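Local coordinates for protein lectin (Pleurotus ostreatus, PDB 6T0Q) that binds calcium and N-acetyl-D-galactosamine, and probably recognises galactose-containing glycans as a mushroom lectin, at residues Cys225-Val230 and Tyr296-Asn301; Ala100-Leu105 and Thr291-Tyr296; Cys66-Thr71 and Ala229-Val234. All blocks are in the same frame, centred on the assembly; numbering follows the deposited sequence.

Interaction 1: residues Cys225-Val230 and Tyr296-Asn301. With NAG (2-acetamido-2-deoxy-beta-D-glucopyranose), chain C.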
loop_
_atom_site.group_PDB
_atom_site.type_symbol
_atom_site.label_atom_id
_atom_site.label_comp_id
_atom_site.label_asym_id
_atom_site.label_seq_id
_atom_site.Cartn_x
_atom_site.Cartn_y
_atom_site.Cartn_z
ATOM N N CYS A 225 -0.146 -0.688 5.162
ATOM C CA CYS A 225 -1.155 -1.599 4.624
ATOM C C CYS A 225 -1.885 -2.409 5.692
ATOM O O CYS A 225 -2.868 -3.072 5.360
ATOM C CB CYS A 225 -0.537 -2.550 3.584
ATOM S SG CYS A 225 0.944 -3.461 4.098
ATOM N N THR A 226 -1.468 -2.362 6.956
ATOM C CA THR A 226 -2.178 -3.076 8.013
ATOM C C THR A 226 -3.021 -2.161 8.904
ATOM O O THR A 226 -3.554 -2.623 9.917
ATOM C CB THR A 226 -1.192 -3.846 8.885
ATOM O OG1 THR A 226 -0.424 -2.911 9.652
ATOM C CG2 THR A 226 -0.255 -4.681 8.014
ATOM N N LYS A 227 -3.136 -0.881 8.574
ATOM C CA LYS A 227 -3.946 0.064 9.339
ATOM C C LYS A 227 -4.990 0.688 8.422
ATOM O O LYS A 227 -5.022 0.426 7.219
ATOM C CB LYS A 227 -3.065 1.149 9.982
ATOM C CG LYS A 227 -1.969 0.600 10.894
ATOM C CD LYS A 227 -1.036 1.699 11.408
ATOM C CE LYS A 227 -1.631 2.427 12.596
ATOM N NZ LYS A 227 -0.650 3.409 13.161
ATOM N N VAL A 228 -5.837 1.542 8.998
ATOM C CA VAL A 228 -6.905 2.218 8.265
ATOM C C VAL A 228 -6.747 3.711 8.535
ATOM O O VAL A 228 -7.040 4.179 9.643
ATOM C CB VAL A 228 -8.304 1.726 8.674
ATOM C CG1 VAL A 228 -9.387 2.573 8.021
ATOM C CG2 VAL A 228 -8.491 0.236 8.298
ATOM N N ALA A 229 -6.258 4.446 7.538
ATOM C CA ALA A 229 -6.092 5.885 7.644
ATOM C C ALA A 229 -7.434 6.574 7.452
ATOM O O ALA A 229 -8.308 6.078 6.735
ATOM C CB ALA A 229 -5.096 6.386 6.600
ATOM N N VAL A 230 -7.595 7.726 8.099
ATOM C CA VAL A 230 -8.897 8.387 8.142
ATOM C C VAL A 230 -8.813 9.820 7.623
ATOM O O VAL A 230 -9.357 10.130 6.556
ATOM C CB VAL A 230 -9.471 8.344 9.569
ATOM C CG1 VAL A 230 -10.791 9.101 9.632
ATOM C CG2 VAL A 230 -9.670 6.883 10.015
ATOM N N TYR A 296 -5.459 7.411 12.366
ATOM C CA TYR A 296 -5.834 6.033 12.080
ATOM C C TYR A 296 -7.037 5.613 12.916
ATOM O O TYR A 296 -7.286 6.151 14.000
ATOM C CB TYR A 296 -4.661 5.086 12.337
ATOM C CG TYR A 296 -3.560 5.291 11.324
ATOM C CD1 TYR A 296 -3.660 4.740 10.050
ATOM C CD2 TYR A 296 -2.442 6.058 11.628
ATOM C CE1 TYR A 296 -2.669 4.931 9.107
ATOM C CE2 TYR A 296 -1.429 6.263 10.686
ATOM C CZ TYR A 296 -1.556 5.699 9.425
ATOM O OH TYR A 296 -0.572 5.880 8.479
ATOM N N SER A 297 -7.776 4.616 12.402
ATOM C CA SER A 297 -9.028 4.202 13.031
ATOM C C SER A 297 -8.824 3.578 14.404
ATOM O O SER A 297 -9.783 3.507 15.178
ATOM C CB SER A 297 -9.776 3.204 12.139
ATOM O OG SER A 297 -9.025 2.009 12.029
ATOM N N ASP A 298 -7.617 3.113 14.729
ATOM C CA ASP A 298 -7.358 2.576 16.061
ATOM C C ASP A 298 -6.983 3.660 17.067
ATOM O O ASP A 298 -6.528 3.339 18.169
ATOM C CB ASP A 298 -6.253 1.509 16.007
ATOM C CG ASP A 298 -4.904 2.077 15.553
ATOM O OD1 ASP A 298 -4.815 3.296 15.271
ATOM O OD2 ASP A 298 -3.926 1.300 15.472
ATOM N N GLY A 299 -7.152 4.934 16.716
ATOM C CA GLY A 299 -6.804 6.020 17.606
ATOM C C GLY A 299 -5.368 6.494 17.516
ATOM O O GLY A 299 -5.046 7.542 18.092
ATOM N N SER A 300 -4.494 5.762 16.823
ATOM C CA SER A 300 -3.115 6.195 16.648
ATOM C C SER A 300 -3.024 7.250 15.549
ATOM O O SER A 300 -4.007 7.583 14.880
ATOM C CB SER A 300 -2.207 5.011 16.310
ATOM O OG SER A 300 -2.509 4.484 15.024
ATOM N N ASN A 301 -1.815 7.769 15.349
ATOM C CA ASN A 301 -1.569 8.769 14.324
ATOM C C ASN A 301 -0.122 8.642 13.876
ATOM O O ASN A 301 0.688 7.940 14.491
ATOM C CB ASN A 301 -1.840 10.189 14.852
ATOM C CG ASN A 301 -0.861 10.577 15.949
ATOM O OD1 ASN A 301 0.310 10.837 15.680
ATOM N ND2 ASN A 301 -1.328 10.612 17.188
HETATM C C1 NAG C . -0.435 10.928 18.281
HETATM C C2 NAG C . -0.863 12.067 19.219
HETATM C C3 NAG C . 0.088 12.160 20.433
HETATM C C4 NAG C . 0.344 10.801 21.081
HETATM C C5 NAG C . 0.722 9.767 20.024
HETATM C C6 NAG C . 0.835 8.361 20.580
HETATM C C7 NAG C . -1.970 14.078 18.284
HETATM C C8 NAG C . -1.748 15.376 17.568
HETATM N N2 NAG C . -0.874 13.336 18.506
HETATM O O3 NAG C . -0.456 13.043 21.410
HETATM O O4 NAG C . 1.222 10.830 22.144
HETATM O O5 NAG C . -0.300 9.726 19.019
HETATM O O6 NAG C . -0.393 7.923 21.147
HETATM O O7 NAG C . -3.076 13.724 18.638
HETATM O O HOH W 1 -6.178 1.740 11.922
#

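Interaction 2: residues Ala100-Leu105 and Thr291-Tyr296. With NAG (2-acetamido-2-deoxy-beta-D-glucopyranose), chain C.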
loop_
_atom_site.group_PDB
_atom_site.type_symbol
_atom_site.label_atom_id
_atom_site.label_comp_id
_atom_site.label_asym_id
_atom_site.label_seq_id
_atom_site.Cartn_x
_atom_site.Cartn_y
_atom_site.Cartn_z
ATOM N N ALA A 100 -3.095 20.897 21.099
ATOM C CA ALA A 100 -3.818 20.377 19.939
ATOM C C ALA A 100 -3.688 18.859 19.855
ATOM O O ALA A 100 -2.585 18.321 19.974
ATOM C CB ALA A 100 -3.285 21.003 18.651
ATOM N N LEU A 101 -4.808 18.176 19.620
ATOM C CA LEU A 101 -4.826 16.730 19.421
ATOM C C LEU A 101 -5.760 16.411 18.259
ATOM O O LEU A 101 -6.758 17.104 18.051
ATOM C CB LEU A 101 -5.291 15.995 20.692
ATOM C CG LEU A 101 -4.497 16.213 21.993
ATOM C CD1 LEU A 101 -5.220 15.555 23.159
ATOM C CD2 LEU A 101 -3.068 15.642 21.879
ATOM N N PHE A 102 -5.442 15.349 17.506
ATOM C CA PHE A 102 -6.249 14.920 16.361
ATOM C C PHE A 102 -6.548 13.433 16.490
ATOM O O PHE A 102 -5.681 12.667 16.920
ATOM C CB PHE A 102 -5.523 15.179 15.025
ATOM C CG PHE A 102 -5.096 16.613 14.827
ATOM C CD1 PHE A 102 -3.871 17.053 15.294
ATOM C CD2 PHE A 102 -5.922 17.510 14.168
ATOM C CE1 PHE A 102 -3.471 18.374 15.119
ATOM C CE2 PHE A 102 -5.531 18.838 13.979
ATOM C CZ PHE A 102 -4.307 19.269 14.455
ATOM N N VAL A 103 -7.759 13.012 16.112
ATOM C CA VAL A 103 -8.160 11.622 16.344
ATOM C C VAL A 103 -9.264 11.237 15.362
ATOM O O VAL A 103 -10.129 12.051 15.018
ATOM C CB VAL A 103 -8.600 11.408 17.815
ATOM C CG1 VAL A 103 -9.930 12.113 18.096
ATOM C CG2 VAL A 103 -8.695 9.909 18.147
ATOM N N ALA A 104 -9.218 9.981 14.910
ATOM C CA ALA A 104 -10.325 9.368 14.182
ATOM C C ALA A 104 -11.460 9.001 15.137
ATOM O O ALA A 104 -11.243 8.738 16.322
ATOM C CB ALA A 104 -9.858 8.108 13.444
ATOM N N LEU A 105 -12.682 8.960 14.609
ATOM C CA LEU A 105 -13.864 8.774 15.442
ATOM C C LEU A 105 -14.684 7.586 14.957
ATOM O O LEU A 105 -14.600 7.177 13.797
ATOM C CB LEU A 105 -14.748 10.030 15.442
ATOM C CG LEU A 105 -14.102 11.268 16.067
ATOM C CD1 LEU A 105 -15.090 12.433 16.007
ATOM C CD2 LEU A 105 -13.685 10.972 17.509
ATOM N N THR A 291 4.291 19.939 7.356
ATOM C CA THR A 291 4.073 18.965 8.414
ATOM C C THR A 291 2.714 18.347 8.158
ATOM O O THR A 291 1.753 19.064 7.867
ATOM C CB THR A 291 4.120 19.613 9.806
ATOM O OG1 THR A 291 5.374 20.288 9.975
ATOM C CG2 THR A 291 3.958 18.546 10.911
ATOM N N ILE A 292 2.634 17.026 8.245
ATOM C CA ILE A 292 1.411 16.294 7.936
ATOM C C ILE A 292 1.141 15.331 9.075
ATOM O O ILE A 292 2.024 14.550 9.448
ATOM C CB ILE A 292 1.523 15.512 6.613
ATOM C CG1 ILE A 292 1.803 16.446 5.436
ATOM C CG2 ILE A 292 0.247 14.677 6.381
ATOM C CD1 ILE A 292 2.285 15.691 4.192
ATOM N N LEU A 293 -0.073 15.365 9.619
ATOM C CA LEU A 293 -0.491 14.377 10.606
ATOM C C LEU A 293 -1.651 13.570 10.047
ATOM O O LEU A 293 -2.643 14.143 9.583
ATOM C CB LEU A 293 -0.899 15.034 11.931
ATOM C CG LEU A 293 -1.066 14.023 13.072
ATOM C CD1 LEU A 293 -0.621 14.646 14.375
ATOM C CD2 LEU A 293 -2.502 13.573 13.196
ATOM N N ILE A 294 -1.527 12.248 10.111
ATOM C CA ILE A 294 -2.537 11.321 9.624
ATOM C C ILE A 294 -3.127 10.595 10.825
ATOM O O ILE A 294 -2.382 10.122 11.690
ATOM C CB ILE A 294 -1.921 10.329 8.623
ATOM C CG1 ILE A 294 -1.479 11.072 7.361
ATOM C CG2 ILE A 294 -2.890 9.230 8.291
ATOM C CD1 ILE A 294 -0.505 10.273 6.518
ATOM N N THR A 295 -4.454 10.510 10.888
ATOM C CA THR A 295 -5.117 9.766 11.952
ATOM C C THR A 295 -5.520 8.382 11.460
ATOM O O THR A 295 -5.888 8.198 10.296
ATOM C CB THR A 295 -6.359 10.506 12.467
ATOM O OG1 THR A 295 -7.243 10.766 11.379
ATOM C CG2 THR A 295 -5.976 11.851 13.114
ATOM N N TYR A 296 -5.459 7.411 12.366
ATOM C CA TYR A 296 -5.834 6.033 12.080
ATOM C C TYR A 296 -7.037 5.613 12.916
ATOM O O TYR A 296 -7.286 6.151 14.000
ATOM C CB TYR A 296 -4.661 5.086 12.337
ATOM C CG TYR A 296 -3.560 5.291 11.324
ATOM C CD1 TYR A 296 -3.660 4.740 10.050
ATOM C CD2 TYR A 296 -2.442 6.058 11.628
ATOM C CE1 TYR A 296 -2.669 4.931 9.107
ATOM C CE2 TYR A 296 -1.429 6.263 10.686
ATOM C CZ TYR A 296 -1.556 5.699 9.425
ATOM O OH TYR A 296 -0.572 5.880 8.479
HETATM C C1 NAG C . -0.435 10.928 18.281
HETATM C C2 NAG C . -0.863 12.067 19.219
HETATM C C3 NAG C . 0.088 12.160 20.433
HETATM C C4 NAG C . 0.344 10.801 21.081
HETATM C C5 NAG C . 0.722 9.767 20.024
HETATM C C6 NAG C . 0.835 8.361 20.580
HETATM C C7 NAG C . -1.970 14.078 18.284
HETATM C C8 NAG C . -1.748 15.376 17.568
HETATM N N2 NAG C . -0.874 13.336 18.506
HETATM O O3 NAG C . -0.456 13.043 21.410
HETATM O O4 NAG C . 1.222 10.830 22.144
HETATM O O5 NAG C . -0.300 9.726 19.019
HETATM O O6 NAG C . -0.393 7.923 21.147
HETATM O O7 NAG C . -3.076 13.724 18.638
HETATM O O HOH W 2 -6.859 8.484 15.330
#

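Interaction 3: residues Cys66-Thr71 and Ala229-Val234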
loop_
_atom_site.group_PDB
_atom_site.type_symbol
_atom_site.label_atom_id
_atom_site.label_comp_id
_atom_site.label_asym_id
_atom_site.label_seq_id
_atom_site.Cartn_x
_atom_site.Cartn_y
_atom_site.Cartn_z
ATOM N N CYS A 66 -22.528 10.664 9.841
ATOM C CA CYS A 66 -21.523 9.916 10.577
ATOM C C CYS A 66 -20.369 10.837 10.936
ATOM O O CYS A 66 -19.918 11.630 10.103
ATOM C CB CYS A 66 -20.974 8.746 9.750
ATOM S SG CYS A 66 -22.128 7.382 9.440
ATOM N N SER A 67 -19.879 10.715 12.160
ATOM C CA SER A 67 -18.666 11.418 12.533
ATOM C C SER A 67 -17.463 10.691 11.946
ATOM O O SER A 67 -17.456 9.459 11.828
ATOM C CB SER A 67 -18.549 11.522 14.049
ATOM O OG SER A 67 -18.857 10.291 14.663
ATOM N N VAL A 68 -16.459 11.461 11.551
ATOM C CA VAL A 68 -15.274 10.940 10.880
ATOM C C VAL A 68 -14.020 11.144 11.727
ATOM O O VAL A 68 -13.278 10.200 11.997
ATOM C CB VAL A 68 -15.110 11.584 9.486
ATOM C CG1 VAL A 68 -13.809 11.109 8.822
ATOM C CG2 VAL A 68 -16.321 11.275 8.613
ATOM N N CYS A 69 -13.769 12.377 12.156
ATOM C CA CYS A 69 -12.562 12.686 12.907
ATOM C C CYS A 69 -12.795 13.993 13.647
ATOM O O CYS A 69 -13.803 14.672 13.433
ATOM C CB CYS A 69 -11.340 12.769 11.981
ATOM S SG CYS A 69 -11.508 13.941 10.611
ATOM N N ALA A 70 -11.854 14.336 14.535
ATOM C CA ALA A 70 -12.011 15.508 15.390
ATOM C C ALA A 70 -10.696 16.249 15.532
ATOM O O ALA A 70 -9.631 15.630 15.610
ATOM C CB ALA A 70 -12.498 15.147 16.801
ATOM N N THR A 71 -10.796 17.577 15.581
ATOM C CA THR A 71 -9.720 18.452 16.022
ATOM C C THR A 71 -10.000 18.827 17.472
ATOM O O THR A 71 -11.088 19.323 17.780
ATOM C CB THR A 71 -9.650 19.702 15.148
ATOM O OG1 THR A 71 -9.370 19.323 13.794
ATOM C CG2 THR A 71 -8.577 20.651 15.654
ATOM N N ALA A 229 -6.258 4.446 7.538
ATOM C CA ALA A 229 -6.092 5.885 7.644
ATOM C C ALA A 229 -7.434 6.574 7.452
ATOM O O ALA A 229 -8.308 6.078 6.735
ATOM C CB ALA A 229 -5.096 6.386 6.600
ATOM N N VAL A 230 -7.595 7.726 8.099
ATOM C CA VAL A 230 -8.897 8.387 8.142
ATOM C C VAL A 230 -8.813 9.820 7.623
ATOM O O VAL A 230 -9.357 10.130 6.556
ATOM C CB VAL A 230 -9.471 8.344 9.569
ATOM C CG1 VAL A 230 -10.791 9.101 9.632
ATOM C CG2 VAL A 230 -9.670 6.883 10.015
ATOM N N CYS A 231 -8.129 10.706 8.368
ATOM C CA CYS A 231 -8.037 12.127 8.041
ATOM C C CYS A 231 -6.573 12.539 8.068
ATOM O O CYS A 231 -5.767 11.948 8.793
ATOM C CB CYS A 231 -8.838 13.037 9.057
ATOM S SG CYS A 231 -10.696 12.868 9.007
ATOM N N ALA A 232 -6.227 13.561 7.277
ATOM C CA ALA A 232 -4.926 14.203 7.396
ATOM C C ALA A 232 -5.112 15.701 7.567
ATOM O O ALA A 232 -6.053 16.297 7.029
ATOM C CB ALA A 232 -4.021 13.945 6.190
ATOM N N THR A 233 -4.218 16.289 8.348
ATOM C CA THR A 233 -4.084 17.733 8.459
ATOM C C THR A 233 -2.715 18.102 7.916
ATOM O O THR A 233 -1.719 17.468 8.275
ATOM C CB THR A 233 -4.234 18.184 9.907
ATOM O OG1 THR A 233 -5.472 17.674 10.422
ATOM C CG2 THR A 233 -4.237 19.725 9.994
ATOM N N VAL A 234 -2.666 19.102 7.038
ATOM C CA VAL A 234 -1.429 19.490 6.361
ATOM C C VAL A 234 -1.154 20.956 6.644
ATOM O O VAL A 234 -2.042 21.800 6.484
ATOM C CB VAL A 234 -1.506 19.248 4.841
ATOM C CG1 VAL A 234 -0.194 19.689 4.161
ATOM C CG2 VAL A 234 -1.817 17.796 4.549
#

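Interaction 1: residues Cys225-Val230 and Tyr296-Asn301
K227 reaches across the ring of Y296 where strand 229-239 begins beside the end of strand 287-296. A229 and Y296 form an antiparallel, non-hydrogen-bonded pair there. Beyond Y296 the chain makes a type I beta turn to G299, on its way into strand 301-305. The lysine chain is bent near its end (chi3 82°). The bend puts its last atoms over one ring face and its ammonium near the turn. K227 NZ lies 4.0 Å from the centroid of the Y296 ring, a cation-pi contact, and K227 CE adds a CH-pi contact over the same face. K227 NZ also donates to S300 OG at 2.8 Å. S300 OG in turn donates a hydrogen bond to D298 OD1 at 2.6 Å, on that oxygen's syn lone pair. The backbone N of S300 meets the same D298 OD1 from above the carboxylate plane, which makes an Asx turn. Two donors of S300 therefore grip D298 OD1. K227 NZ stays 4.5 Å from D298 OD2, too far for a salt bridge, though the opposite charges probably still attract.

The hydroxyl of Y296 is hydrogen-bonded to E302 OE1. V228 O lies at the ring edge and accepts from S297 N at 2.9 Å. A water accepts from V228 N and bonds to S297 OG. S297 OG lies between its backbone N and carbonyl carbon (chi1 65°), which sets it beside V228 CB. C225 makes a disulfide to C225 of the second subunit. At the far end, N301 ND2 is linked to C1 of the NAG glycan by a 1.4 Å bond.

Interaction 2: residues Ala100-Leu105 and Thr291-Tyr296
The ring of F102 receives the acetyl methyl of the glycan at its edge: NAG C8 lies in the ring plane, 3.5 Å from F102 CD1. L293 comes to the same ring obliquely, with L293 CD1 4.1 Å from F102 CD1. On Y296, whose CB points away from strand 98-104, I294 CG2 lies over one ring face, near the rim.

L293 spreads its two methyls between protein and sugar. L293 CD1 is 3.5 Å from NAG C8, and L293 CD2 packs on F102 CB. CG of L293 sits trans to the backbone N (chi1 -168°), which sends the branch toward strand 98-104. The acetyl group is also held by a backbone bond. F102 N donates to NAG O7 at 3.1 Å, and the sugar has a second hydrogen bond to I89 O.

Further along, T295 turns its methyl to the other strand, and T295 CG2 lies 3.7 Å from V103 N. T295 OG1 is hydrogen-bonded to the backbone N of C231. A104 CB approaches Y296 O to 3.3 Å. A water accepts from A104 N at 2.8 Å and lies close to Y296 O, to which it probably donates.

No direct hydrogen bond joins the two strands. Their axes pass 5.6 Å apart at 39°, with side chains interleaved between them. V103 is instead paired with A70, in its own sheet. Here the outermost strand of one antiparallel sheet packs through side chains against a strand of another, consistent with two beta-rich carbohydrate-binding modules meeting along the chain, with an N-linked glycan filling part of the seam.

Interaction 3: residues Cys66-Thr71 and Ala229-Val234
A disulfide between two antiparallel sheets is the centre of this contact. C69 belongs to strand 67-76 and C231 to strand 229-239. V68 and C69 form a classic beta bulge, both facing H134 of the neighbouring strand 126-135.

C69 SG and C231 SG are 2.1 Å apart, and the bond is twisted to a left-handed chi3 of -82°. The two cysteines reach it differently. C69 holds its sulfur between its backbone N and carbonyl carbon (chi1 55°), while C231 holds SG opposite its carbonyl carbon. Each CB points at the other strand, and the two CA atoms, C69 CA and C231 CA, are 6.7 Å apart.

Two valines line one flank of the bridge. V68 CG1 touches C231 SG at 3.6 Å and V230 CG1 at 3.7 Å. V230 CG1 also meets the backbone, 3.6 Å from V68 O. The valines run past each other in opposite directions, with V68 CG1 beside V230 CG1. V230 CG1 extends as far as C69 CB, at a looser 4.4 Å.

Strand axes pass 6.8 Å apart at 36°, and no hydrogen bond crosses. Each strand is bonded within its own sheet: V68 and C69 to H134, and C231 N to the hydroxyl of T295. C66 makes a separate disulfide with C16, which ties the start of the strand to the N-terminal part of the chain.

The sulfurs and methyls form an apolar, buried junction, and the covalent bond ties together two strands that have no hydrogen bond between these segments. Such a bond suits a protein made with a signal peptide and probably oxidised on export.

All three contacts gather on strands 229-239 and 287-296, neighbours in one antiparallel sheet. Interactions 2 and 3 are buried and join this sheet to strands 98-104 and 67-76 of another. Interaction 1 stays within one sheet and its following turn, partly buried. Interaction 1 is mostly polar, with a lysine, an Asx turn and a water. Interaction 2 is mainly apolar, with a bridging water and a backbone bond to the glycan, and interaction 3 is covalent and apolar. A229 and V230 belong to interactions 1 and 3, and Y296 to interactions 1 and 2. T295 O and V230 N are 2.8 Å apart, a probable hydrogen bond. The glycan on N301 runs from interaction 1 into interaction 2.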